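PDB 3OS7: galactose mutarotase-like protein from Clostridium acetobutylicum, which probably binds a carbohydrate and may interconvert the alpha and beta anomers of an aldose sugar as an aldose 1-epimerase. Local coordinates for residues Leu155-Ser160 / Val182-Ala187; Leu164-Ser169 / Ser281-Leu286; Thr51-Pro56 / Cys334-Glu339; Tyr28-Ile33 / Gly38-Leu43. One frame throughout, in Å; residues are numbered along the deposited sequence. Where two conformers were deposited one is given.

In the fold
Following the chain from the N terminus, contact 4 closes first: strands 28-33 and 39-45 form a hairpin in the five-stranded antiparallel sheet. Just beyond it, residues 51-56 open contact 3, which closes only at strand 329-340, near the C terminus, so that contacts 1 and 2 both fall within its span. Those two cross, their segments alternating as 155-160, 164-169, 182-187 and 281-286, and they meet where Y184 OH bonds T168 OG1. Contact 4 packs on contact 1 through V40 and Y157, and it joins contact 3 through backbone pairing of L43 with I52. Contacts 1 and 2 join parts of the beta-sandwich; contact 3 and this packing bring the N-terminal sheet against it.

Contact 1: Leu155-Ser160 / Val182-Ala187; sequences LSYELS and VGYHSA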
# COMPACT_ATOMS: atom_id res chain seq x y z
N LEU A 155 -11.20 -4.78 1.97
CA LEU A 155 -10.16 -4.41 2.92
C LEU A 155 -10.77 -4.62 4.31
O LEU A 155 -11.81 -4.05 4.63
CB LEU A 155 -9.70 -2.96 2.76
CG LEU A 155 -9.39 -2.45 1.36
CD1 LEU A 155 -8.93 -1.00 1.35
CD2 LEU A 155 -8.36 -3.34 0.70
N SER A 156 -10.13 -5.45 5.10
CA SER A 156 -10.56 -5.77 6.44
C SER A 156 -9.53 -5.28 7.45
O SER A 156 -8.42 -5.81 7.56
CB SER A 156 -10.81 -7.27 6.57
OG SER A 156 -11.31 -7.55 7.87
N TYR A 157 -9.89 -4.23 8.18
CA TYR A 157 -8.99 -3.60 9.12
C TYR A 157 -9.33 -3.96 10.54
O TYR A 157 -10.45 -3.72 11.00
CB TYR A 157 -9.03 -2.09 8.94
CG TYR A 157 -8.30 -1.64 7.70
CD1 TYR A 157 -6.90 -1.66 7.68
CD2 TYR A 157 -8.96 -1.23 6.58
CE1 TYR A 157 -6.21 -1.25 6.58
CE2 TYR A 157 -8.25 -0.81 5.46
CZ TYR A 157 -6.87 -0.84 5.46
OH TYR A 157 -6.13 -0.44 4.35
N GLU A 158 -8.37 -4.53 11.25
CA GLU A 158 -8.57 -4.88 12.64
C GLU A 158 -7.58 -4.08 13.47
O GLU A 158 -6.36 -4.25 13.38
CB GLU A 158 -8.37 -6.37 12.86
CG GLU A 158 -8.35 -6.78 14.32
CD GLU A 158 -7.61 -8.12 14.52
OE1 GLU A 158 -8.22 -9.13 14.10
OE2 GLU A 158 -6.44 -8.14 15.04
N LEU A 159 -8.11 -3.23 14.32
CA LEU A 159 -7.28 -2.44 15.21
C LEU A 159 -7.30 -3.03 16.63
O LEU A 159 -8.36 -3.43 17.13
CB LEU A 159 -7.79 -1.00 15.20
CG LEU A 159 -6.93 0.11 15.76
CD1 LEU A 159 -5.55 0.18 15.07
CD2 LEU A 159 -7.71 1.46 15.60
N SER A 160 -6.14 -3.05 17.26
CA SER A 160 -5.97 -3.64 18.60
C SER A 160 -4.71 -3.07 19.23
O SER A 160 -4.01 -2.23 18.63
CB SER A 160 -5.87 -5.17 18.53
OG SER A 160 -4.59 -5.59 18.05
N VAL A 182 -1.56 -6.83 -7.17
CA VAL A 182 -2.10 -5.96 -6.14
C VAL A 182 -0.93 -5.31 -5.40
O VAL A 182 0.12 -5.93 -5.21
CB VAL A 182 -2.92 -6.76 -5.10
CG1 VAL A 182 -3.49 -5.84 -3.97
CG2 VAL A 182 -4.04 -7.53 -5.77
N GLY A 183 -1.15 -4.11 -4.88
CA GLY A 183 -0.18 -3.49 -4.00
C GLY A 183 -0.78 -2.30 -3.30
O GLY A 183 -2.00 -2.08 -3.35
N TYR A 184 0.09 -1.56 -2.59
CA TYR A 184 -0.32 -0.36 -1.91
C TYR A 184 0.69 0.74 -2.13
O TYR A 184 1.88 0.49 -2.20
CB TYR A 184 -0.42 -0.57 -0.42
CG TYR A 184 -1.69 -1.22 0.03
CD1 TYR A 184 -1.82 -2.58 0.04
CD2 TYR A 184 -2.76 -0.44 0.47
CE1 TYR A 184 -2.99 -3.17 0.45
CE2 TYR A 184 -3.92 -1.00 0.87
CZ TYR A 184 -4.04 -2.37 0.89
OH TYR A 184 -5.23 -2.94 1.32
N HIS A 185 0.20 1.97 -2.20
CA HIS A 185 1.07 3.14 -2.34
C HIS A 185 1.24 3.85 -1.00
O HIS A 185 1.18 5.07 -0.90
CB HIS A 185 0.44 4.04 -3.37
CG HIS A 185 1.40 4.96 -4.05
ND1 HIS A 185 2.06 5.96 -3.38
CD2 HIS A 185 1.76 5.08 -5.35
CE1 HIS A 185 2.81 6.65 -4.23
NE2 HIS A 185 2.64 6.13 -5.44
N SER A 186 1.52 3.06 0.04
CA SER A 186 1.43 3.52 1.42
C SER A 186 2.34 4.72 1.74
O SER A 186 3.55 4.69 1.49
CB SER A 186 1.76 2.34 2.33
OG SER A 186 1.03 1.20 1.91
N ALA A 187 1.75 5.76 2.33
CA ALA A 187 2.40 7.05 2.57
C ALA A 187 2.65 7.29 4.06
O ALA A 187 1.69 7.40 4.84
CB ALA A 187 1.55 8.19 1.98
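L155 and Y184 reach toward each other from opposite directions, and the tight part of the contact is a single point: L155 CD2 lies 3.2 Å from Y184 OH. The next atom of the phenol is already farther off, with L155 CD2 4.4 Å from Y184 CZ, so the methyl meets the oxygen end of the side chain and approaches the ring obliquely. Because the two CA atoms are 11.7 Å apart, the junction depends entirely on side-chain length. L155 CG stands beside its own backbone N (chi1 -47°), a setting from which the extended second torsion carries the leucine branch across the gap. Y157 provides the looser part. Its OH comes within 4.0 Å of Y184 OH, and no hydrogen bond joins the pair. Each phenol instead bonds to strand 163-172, Y157 OH to Q166 OE1 and Y184 OH to T168 OG1, which satisfies both buried oxygens. This is the interior of the antiparallel beta-sandwich of the galactose mutarotase superfamily: strand 151-160 pairs with 163-172, while strand 178-189 lies across the interior, where the phenols and the polar ends of Q166 and T168 are enclosed among leucines, and the two segments bury just 94 Å² against each other. Beyond the phenols the surroundings change. H185, which does not touch 155-160, has its ring against that of H109, the planes at about 85°. H185 NE2 is hydrogen-bonded to an L(+)-tartaric acid molecule, probably from the crystallisation liquor, in a position consistent with a sugar-binding pocket.

Contact 2: Leu164-Ser169 / Ser281-Leu286; sequences LKQTTS and SEYKYL. With EDO (1,2-ethanediol), chain H.
T168 and Y283 meet inside the beta-sandwich with their side chains at about a right angle, the phenol of Y283 bringing its oxygen to the threonine. Y283 belongs to the loop that leads into strand 285-289, where K284 and Y285 form a classic beta bulge against strand 297-303. Direct contact is slight: T168 OG1 and Y283 OH are 3.9 Å apart, and a water bridges the two hydroxyls. The water oxygen lies 2.7 Å from Y283 OH and 2.8 Å from T168 OG1, and it accepts from Q166 NE2 at 2.7 Å. A fourth, weak bond runs from the water to Q166 O. Q166 can take part because its chain is stretched (chi1 169°, chi2 -166°), carrying the amide out from strand 163-172 to the same side as T168. Q166 OE1 and T168 OG1 are also engaged by the tyrosines of strands 151-160 and 178-189, so each residue has a polar partner besides the water. S169, next along the strand, turns the opposite way, and its OG lies 2.8 Å from O1 of a 1,2-ethanediol that also bonds Q152 OE1.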
# COMPACT_ATOMS: atom_id res chain seq x y z
N LEU A 164 -2.52 -2.04 13.79
CA LEU A 164 -3.48 -2.21 12.71
C LEU A 164 -3.12 -3.43 11.87
O LEU A 164 -2.00 -3.52 11.41
CB LEU A 164 -3.51 -0.98 11.80
CG LEU A 164 -4.56 -0.99 10.68
CD1 LEU A 164 -5.97 -0.91 11.28
CD2 LEU A 164 -4.35 0.22 9.70
N LYS A 165 -4.07 -4.34 11.70
CA LYS A 165 -3.93 -5.47 10.78
C LYS A 165 -4.86 -5.26 9.59
O LYS A 165 -6.07 -4.97 9.73
CB LYS A 165 -4.28 -6.79 11.48
CG LYS A 165 -4.08 -8.02 10.64
CD LYS A 165 -4.15 -9.32 11.49
CE LYS A 165 -5.44 -9.98 11.49
NZ LYS A 165 -5.23 -11.45 11.77
N GLN A 166 -4.27 -5.32 8.42
CA GLN A 166 -4.93 -5.09 7.17
C GLN A 166 -4.95 -6.42 6.42
O GLN A 166 -3.88 -6.92 6.02
CB GLN A 166 -4.12 -4.06 6.38
CG GLN A 166 -4.54 -3.88 4.92
CD GLN A 166 -3.49 -3.12 4.16
OE1 GLN A 166 -3.58 -1.89 3.99
NE2 GLN A 166 -2.44 -3.81 3.75
N THR A 167 -6.13 -6.98 6.20
CA THR A 167 -6.29 -8.15 5.33
C THR A 167 -6.97 -7.69 4.04
O THR A 167 -8.13 -7.25 4.05
CB THR A 167 -7.07 -9.31 6.04
OG1 THR A 167 -6.40 -9.68 7.25
CG2 THR A 167 -7.16 -10.57 5.16
N THR A 168 -6.24 -7.80 2.93
CA THR A 168 -6.70 -7.38 1.60
C THR A 168 -7.09 -8.64 0.83
O THR A 168 -6.36 -9.61 0.82
CB THR A 168 -5.58 -6.66 0.85
OG1 THR A 168 -5.07 -5.61 1.68
CG2 THR A 168 -6.05 -6.12 -0.49
N SER A 169 -8.24 -8.63 0.19
CA SER A 169 -8.63 -9.81 -0.59
C SER A 169 -9.40 -9.40 -1.79
O SER A 169 -10.05 -8.36 -1.79
CB SER A 169 -9.43 -10.80 0.27
OG SER A 169 -10.55 -10.17 0.84
N SER A 281 4.02 -12.94 3.02
CA SER A 281 4.79 -13.51 1.91
C SER A 281 4.16 -13.31 0.55
O SER A 281 4.81 -13.48 -0.49
CB SER A 281 4.98 -15.02 2.11
OG SER A 281 5.72 -15.29 3.28
N GLU A 282 2.86 -12.98 0.52
CA GLU A 282 2.20 -12.67 -0.74
C GLU A 282 2.79 -11.43 -1.40
O GLU A 282 2.67 -11.26 -2.63
CB GLU A 282 0.69 -12.47 -0.54
CG GLU A 282 -0.11 -13.78 -0.35
CD GLU A 282 -0.02 -14.34 1.05
OE1 GLU A 282 0.39 -13.64 1.99
OE2 GLU A 282 -0.36 -15.52 1.22
N TYR A 283 3.43 -10.58 -0.59
CA TYR A 283 4.07 -9.37 -1.13
C TYR A 283 5.53 -9.68 -1.45
O TYR A 283 6.32 -10.02 -0.57
CB TYR A 283 3.92 -8.21 -0.16
CG TYR A 283 2.50 -7.82 0.04
CD1 TYR A 283 1.81 -7.15 -0.96
CD2 TYR A 283 1.81 -8.16 1.19
CE1 TYR A 283 0.44 -6.80 -0.80
CE2 TYR A 283 0.44 -7.84 1.35
CZ TYR A 283 -0.22 -7.14 0.36
OH TYR A 283 -1.56 -6.78 0.53
N LYS A 284 5.84 -9.65 -2.75
CA LYS A 284 7.12 -10.13 -3.24
C LYS A 284 8.07 -9.04 -3.74
O LYS A 284 9.27 -9.29 -3.92
CB LYS A 284 6.83 -11.13 -4.34
CG LYS A 284 5.99 -12.32 -3.77
CD LYS A 284 5.75 -13.44 -4.70
CE LYS A 284 4.75 -14.46 -4.07
NZ LYS A 284 5.20 -15.00 -2.72
N TYR A 285 7.54 -7.84 -3.98
CA TYR A 285 8.29 -6.71 -4.49
C TYR A 285 7.87 -5.46 -3.73
O TYR A 285 6.87 -5.46 -3.02
CB TYR A 285 8.05 -6.48 -6.00
CG TYR A 285 8.74 -7.48 -6.86
CD1 TYR A 285 8.13 -8.72 -7.16
CD2 TYR A 285 10.00 -7.24 -7.38
CE1 TYR A 285 8.79 -9.67 -7.92
CE2 TYR A 285 10.66 -8.18 -8.18
CZ TYR A 285 10.05 -9.39 -8.44
OH TYR A 285 10.72 -10.33 -9.23
N LEU A 286 8.69 -4.42 -3.84
CA LEU A 286 8.41 -3.18 -3.13
C LEU A 286 9.08 -2.04 -3.85
O LEU A 286 10.22 -2.17 -4.33
CB LEU A 286 8.93 -3.29 -1.70
CG LEU A 286 8.75 -2.07 -0.80
CD1 LEU A 286 8.54 -2.55 0.62
CD2 LEU A 286 9.94 -1.12 -0.88
C1 EDO H . -12.63 -11.70 -1.30
O1 EDO H . -12.57 -12.03 0.09
C2 EDO H . -13.25 -10.32 -1.48
O2 EDO H . -14.59 -10.27 -0.94
O HOH W 1 -2.69 -6.38 2.99

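Contact 3: Thr51-Pro56 / Cys334-Glu339; sequences TILRTP and CKLYIE
I52 enters the interface with I338 and L336 through successive atoms of its side chain. The CB atom points toward strand 329-340 but remains distant, with I52 CB 5.8 Å from I338 CG1. There the chain forks. I52 CG2, anti to the backbone N, drops toward L336, and I52 CG2 is 4.5 Å from L336 CD2. The other branch turns to I338: I52 CG1 is 4.3 Å from I338 CG1. At the tip, I52 CD1 makes the close contact, 3.9 Å from I338 CG1, as the two isoleucines slide past each other in opposite directions. Each has CG1 beside its own backbone N (chi1 -63° for I52), and the second torsion of I52 extends the branch. L53 adds a second point. Its CB does not aim at the strand, yet the end of its side chain returns to it, and L53 CD2 lies 4.1 Å from L336 CD1 where the leucines cross obliquely. No hydrogen bond links the two segments, although the backbone of I52 is tied to N189. V275 and F188 also touch I52, while F188 and Y277 reach L336. These contacts lay the loop after strand 50-51 on strand 329-340 of the beta-sandwich of the galactose mutarotase-like fold.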
# COMPACT_ATOMS: atom_id res chain seq x y z
N THR A 51 2.06 9.62 14.90
CA THR A 51 1.10 9.52 13.81
C THR A 51 1.83 8.90 12.61
O THR A 51 2.76 9.47 12.05
CB THR A 51 0.38 10.85 13.46
OG1 THR A 51 -0.44 10.64 12.31
CG2 THR A 51 1.34 11.98 13.19
N ILE A 52 1.40 7.70 12.25
CA ILE A 52 2.14 6.87 11.28
C ILE A 52 1.93 7.28 9.82
O ILE A 52 2.87 7.36 9.04
CB ILE A 52 1.77 5.40 11.43
CG1 ILE A 52 2.18 4.89 12.81
CG2 ILE A 52 2.37 4.56 10.28
CD1 ILE A 52 1.76 3.44 13.08
N LEU A 53 0.68 7.46 9.43
CA LEU A 53 0.32 7.62 8.02
C LEU A 53 0.14 9.10 7.66
O LEU A 53 -0.43 9.88 8.44
CB LEU A 53 -1.00 6.90 7.67
CG LEU A 53 -0.98 5.38 7.82
CD1 LEU A 53 -2.38 4.75 7.77
CD2 LEU A 53 0.01 4.74 6.80
N ARG A 54 0.57 9.44 6.46
CA ARG A 54 0.44 10.80 5.98
C ARG A 54 -1.03 11.11 5.73
O ARG A 54 -1.67 10.44 4.94
CB ARG A 54 1.25 11.01 4.72
CG ARG A 54 1.35 12.50 4.37
CD ARG A 54 1.71 12.64 2.95
NE ARG A 54 2.09 13.99 2.61
CZ ARG A 54 1.95 14.53 1.40
NH1 ARG A 54 1.47 13.81 0.39
NH2 ARG A 54 2.36 15.77 1.20
N THR A 55 -1.54 12.14 6.41
CA THR A 55 -2.97 12.48 6.43
C THR A 55 -3.19 13.84 5.74
O THR A 55 -2.41 14.76 5.96
CB THR A 55 -3.47 12.62 7.90
OG1 THR A 55 -3.06 11.49 8.69
CG2 THR A 55 -5.01 12.80 7.99
N PRO A 56 -4.27 13.97 4.95
CA PRO A 56 -4.63 15.29 4.40
C PRO A 56 -4.73 16.39 5.45
O PRO A 56 -5.29 16.17 6.53
CB PRO A 56 -6.02 15.05 3.79
CG PRO A 56 -6.00 13.65 3.37
CD PRO A 56 -5.19 12.92 4.45
N CYS A 334 -0.97 -7.24 5.94
CA CYS A 334 0.08 -6.35 6.46
C CYS A 334 -0.30 -5.88 7.84
O CYS A 334 -1.49 -5.92 8.21
CB CYS A 334 0.29 -5.15 5.56
SG CYS A 334 0.90 -5.55 3.92
N LYS A 335 0.71 -5.52 8.63
CA LYS A 335 0.50 -5.01 9.96
C LYS A 335 1.29 -3.74 10.14
O LYS A 335 2.40 -3.63 9.65
CB LYS A 335 0.92 -6.05 11.01
CG LYS A 335 0.08 -7.29 11.00
CD LYS A 335 0.60 -8.33 11.98
CE LYS A 335 -0.20 -9.62 11.88
NZ LYS A 335 0.28 -10.65 12.85
N LEU A 336 0.71 -2.77 10.83
CA LEU A 336 1.40 -1.53 11.14
C LEU A 336 1.31 -1.35 12.67
O LEU A 336 0.23 -1.41 13.24
CB LEU A 336 0.70 -0.36 10.46
CG LEU A 336 0.98 -0.16 8.99
CD1 LEU A 336 0.01 0.93 8.43
CD2 LEU A 336 2.43 0.28 8.79
N TYR A 337 2.45 -1.10 13.30
CA TYR A 337 2.51 -0.92 14.75
C TYR A 337 3.73 -0.11 15.14
O TYR A 337 4.64 0.11 14.33
CB TYR A 337 2.52 -2.27 15.49
CG TYR A 337 3.49 -3.33 15.00
CD1 TYR A 337 3.14 -4.16 13.95
CD2 TYR A 337 4.72 -3.56 15.65
CE1 TYR A 337 4.01 -5.16 13.51
CE2 TYR A 337 5.57 -4.55 15.22
CZ TYR A 337 5.22 -5.35 14.14
OH TYR A 337 6.03 -6.37 13.67
N ILE A 338 3.75 0.31 16.39
CA ILE A 338 4.83 1.11 16.95
C ILE A 338 5.49 0.30 18.05
O ILE A 338 4.81 -0.40 18.82
CB ILE A 338 4.25 2.42 17.58
CG1 ILE A 338 3.41 3.19 16.56
CG2 ILE A 338 5.39 3.31 18.16
CD1 ILE A 338 2.40 4.18 17.19
N GLU A 339 6.81 0.39 18.15
CA GLU A 339 7.49 -0.30 19.25
C GLU A 339 8.67 0.51 19.74
O GLU A 339 9.17 1.41 19.04
CB GLU A 339 7.87 -1.74 18.86
CG GLU A 339 8.83 -1.83 17.74
CD GLU A 339 9.17 -3.24 17.28
OE1 GLU A 339 8.38 -4.19 17.44
OE2 GLU A 339 10.26 -3.38 16.69

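Contact 4: Tyr28-Ile33 / Gly38-Leu43; sequences YEALII and GNVVEL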
# COMPACT_ATOMS: atom_id res chain seq x y z
N TYR A 28 -4.58 2.91 19.93
CA TYR A 28 -4.50 3.40 18.56
C TYR A 28 -5.85 3.99 18.11
O TYR A 28 -6.89 3.61 18.62
CB TYR A 28 -4.15 2.28 17.59
CG TYR A 28 -2.74 1.71 17.72
CD1 TYR A 28 -2.45 0.67 18.61
CD2 TYR A 28 -1.71 2.19 16.90
CE1 TYR A 28 -1.15 0.14 18.70
CE2 TYR A 28 -0.43 1.68 17.00
CZ TYR A 28 -0.16 0.65 17.90
OH TYR A 28 1.13 0.15 17.96
N GLU A 29 -5.79 4.90 17.15
CA GLU A 29 -6.97 5.43 16.49
C GLU A 29 -6.68 5.56 14.99
O GLU A 29 -5.57 5.97 14.59
CB GLU A 29 -7.32 6.79 17.08
CG GLU A 29 -8.56 7.43 16.48
CD GLU A 29 -8.87 8.78 17.11
OE1 GLU A 29 -8.65 8.91 18.35
OE2 GLU A 29 -9.32 9.68 16.36
N ALA A 30 -7.66 5.18 14.17
CA ALA A 30 -7.57 5.24 12.72
C ALA A 30 -8.78 5.97 12.11
O ALA A 30 -9.84 6.10 12.73
CB ALA A 30 -7.46 3.86 12.11
N LEU A 31 -8.60 6.40 10.88
CA LEU A 31 -9.67 7.08 10.13
C LEU A 31 -9.66 6.51 8.72
O LEU A 31 -8.64 6.55 8.05
CB LEU A 31 -9.42 8.59 10.11
CG LEU A 31 -10.41 9.43 9.29
CD1 LEU A 31 -11.84 9.23 9.80
CD2 LEU A 31 -9.95 10.90 9.36
N ILE A 32 -10.82 6.02 8.26
CA ILE A 32 -10.95 5.49 6.94
C ILE A 32 -12.01 6.26 6.14
O ILE A 32 -13.03 6.71 6.70
CB ILE A 32 -11.27 3.96 6.97
CG1 ILE A 32 -11.12 3.33 5.58
CG2 ILE A 32 -12.67 3.67 7.55
CD1 ILE A 32 -11.22 1.77 5.62
N ILE A 33 -11.72 6.46 4.85
CA ILE A 33 -12.59 7.22 3.95
C ILE A 33 -13.15 6.31 2.84
O ILE A 33 -12.53 6.15 1.77
CB ILE A 33 -11.88 8.41 3.27
CG1 ILE A 33 -11.02 9.22 4.26
CG2 ILE A 33 -12.94 9.32 2.59
CD1 ILE A 33 -11.78 9.87 5.38
N GLY A 38 -11.51 3.49 0.06
CA GLY A 38 -11.46 2.89 1.41
C GLY A 38 -10.13 3.17 2.07
O GLY A 38 -9.57 2.32 2.78
N ASN A 39 -9.63 4.39 1.87
CA ASN A 39 -8.28 4.74 2.29
C ASN A 39 -8.27 5.05 3.78
O ASN A 39 -8.98 5.94 4.24
CB ASN A 39 -7.81 5.94 1.46
CG ASN A 39 -6.33 6.25 1.64
OD1 ASN A 39 -5.78 6.12 2.74
ND2 ASN A 39 -5.69 6.74 0.55
N VAL A 40 -7.46 4.30 4.53
CA VAL A 40 -7.06 4.66 5.89
C VAL A 40 -6.00 5.79 5.86
O VAL A 40 -4.84 5.57 5.54
CB VAL A 40 -6.55 3.44 6.68
CG1 VAL A 40 -6.13 3.85 8.10
CG2 VAL A 40 -7.62 2.34 6.71
N VAL A 41 -6.44 7.01 6.13
CA VAL A 41 -5.62 8.21 6.02
C VAL A 41 -4.95 8.64 7.30
O VAL A 41 -4.08 9.51 7.28
CB VAL A 41 -6.44 9.41 5.47
CG1 VAL A 41 -6.91 9.10 4.06
CG2 VAL A 41 -7.61 9.83 6.41
N GLU A 42 -5.34 8.02 8.40
CA GLU A 42 -4.72 8.29 9.68
C GLU A 42 -4.62 7.03 10.53
O GLU A 42 -5.55 6.26 10.57
CB GLU A 42 -5.55 9.34 10.44
CG GLU A 42 -4.75 9.97 11.56
CD GLU A 42 -5.47 11.13 12.20
OE1 GLU A 42 -6.63 10.94 12.60
OE2 GLU A 42 -4.86 12.23 12.28
N LEU A 43 -3.46 6.82 11.16
CA LEU A 43 -3.25 5.78 12.16
C LEU A 43 -2.31 6.37 13.21
O LEU A 43 -1.15 6.69 12.89
CB LEU A 43 -2.61 4.54 11.58
CG LEU A 43 -2.30 3.45 12.61
CD1 LEU A 43 -3.59 2.89 13.28
CD2 LEU A 43 -1.47 2.33 11.99
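Y28 meets L43 with its phenol ring: L43 CD1 comes obliquely to within 4.1 Å of Y28 CD2, and the ring's OH bonds I338 N. The other notable flat group, the N39 amide, is gripped at both ends by the loop after helix 62-67, OD1 by L74 N and ND2 by Y72 O. Between them the strands form an antiparallel hairpin, their segment axes 144° apart. V41 N donates to L31 O at 3.0 Å, almost in line with the carbonyl bond, whereas I33 N approaches N39 O from 38° above the carbonyl plane. The register slips by one between L31 and I32, a beta bulge, and buried E42 N has no partner. A G1 bulge at G38 and N39 faces I33. On one face I32 CD1 rests 3.8 Å from V40 CG2 and A30 CB 4.2 Å from L43 CD1; L31, on the opposite face, meets V41 at the bulge, with L31 CD2 3.9 Å from V41 CG2. Strand 18-25 flanks the hairpin by backbone bonds to A30 and I32, L43 pairs with I52 beyond, and the face of I32, V40 and L43 lies on Y157 and L159 of strand 151-160.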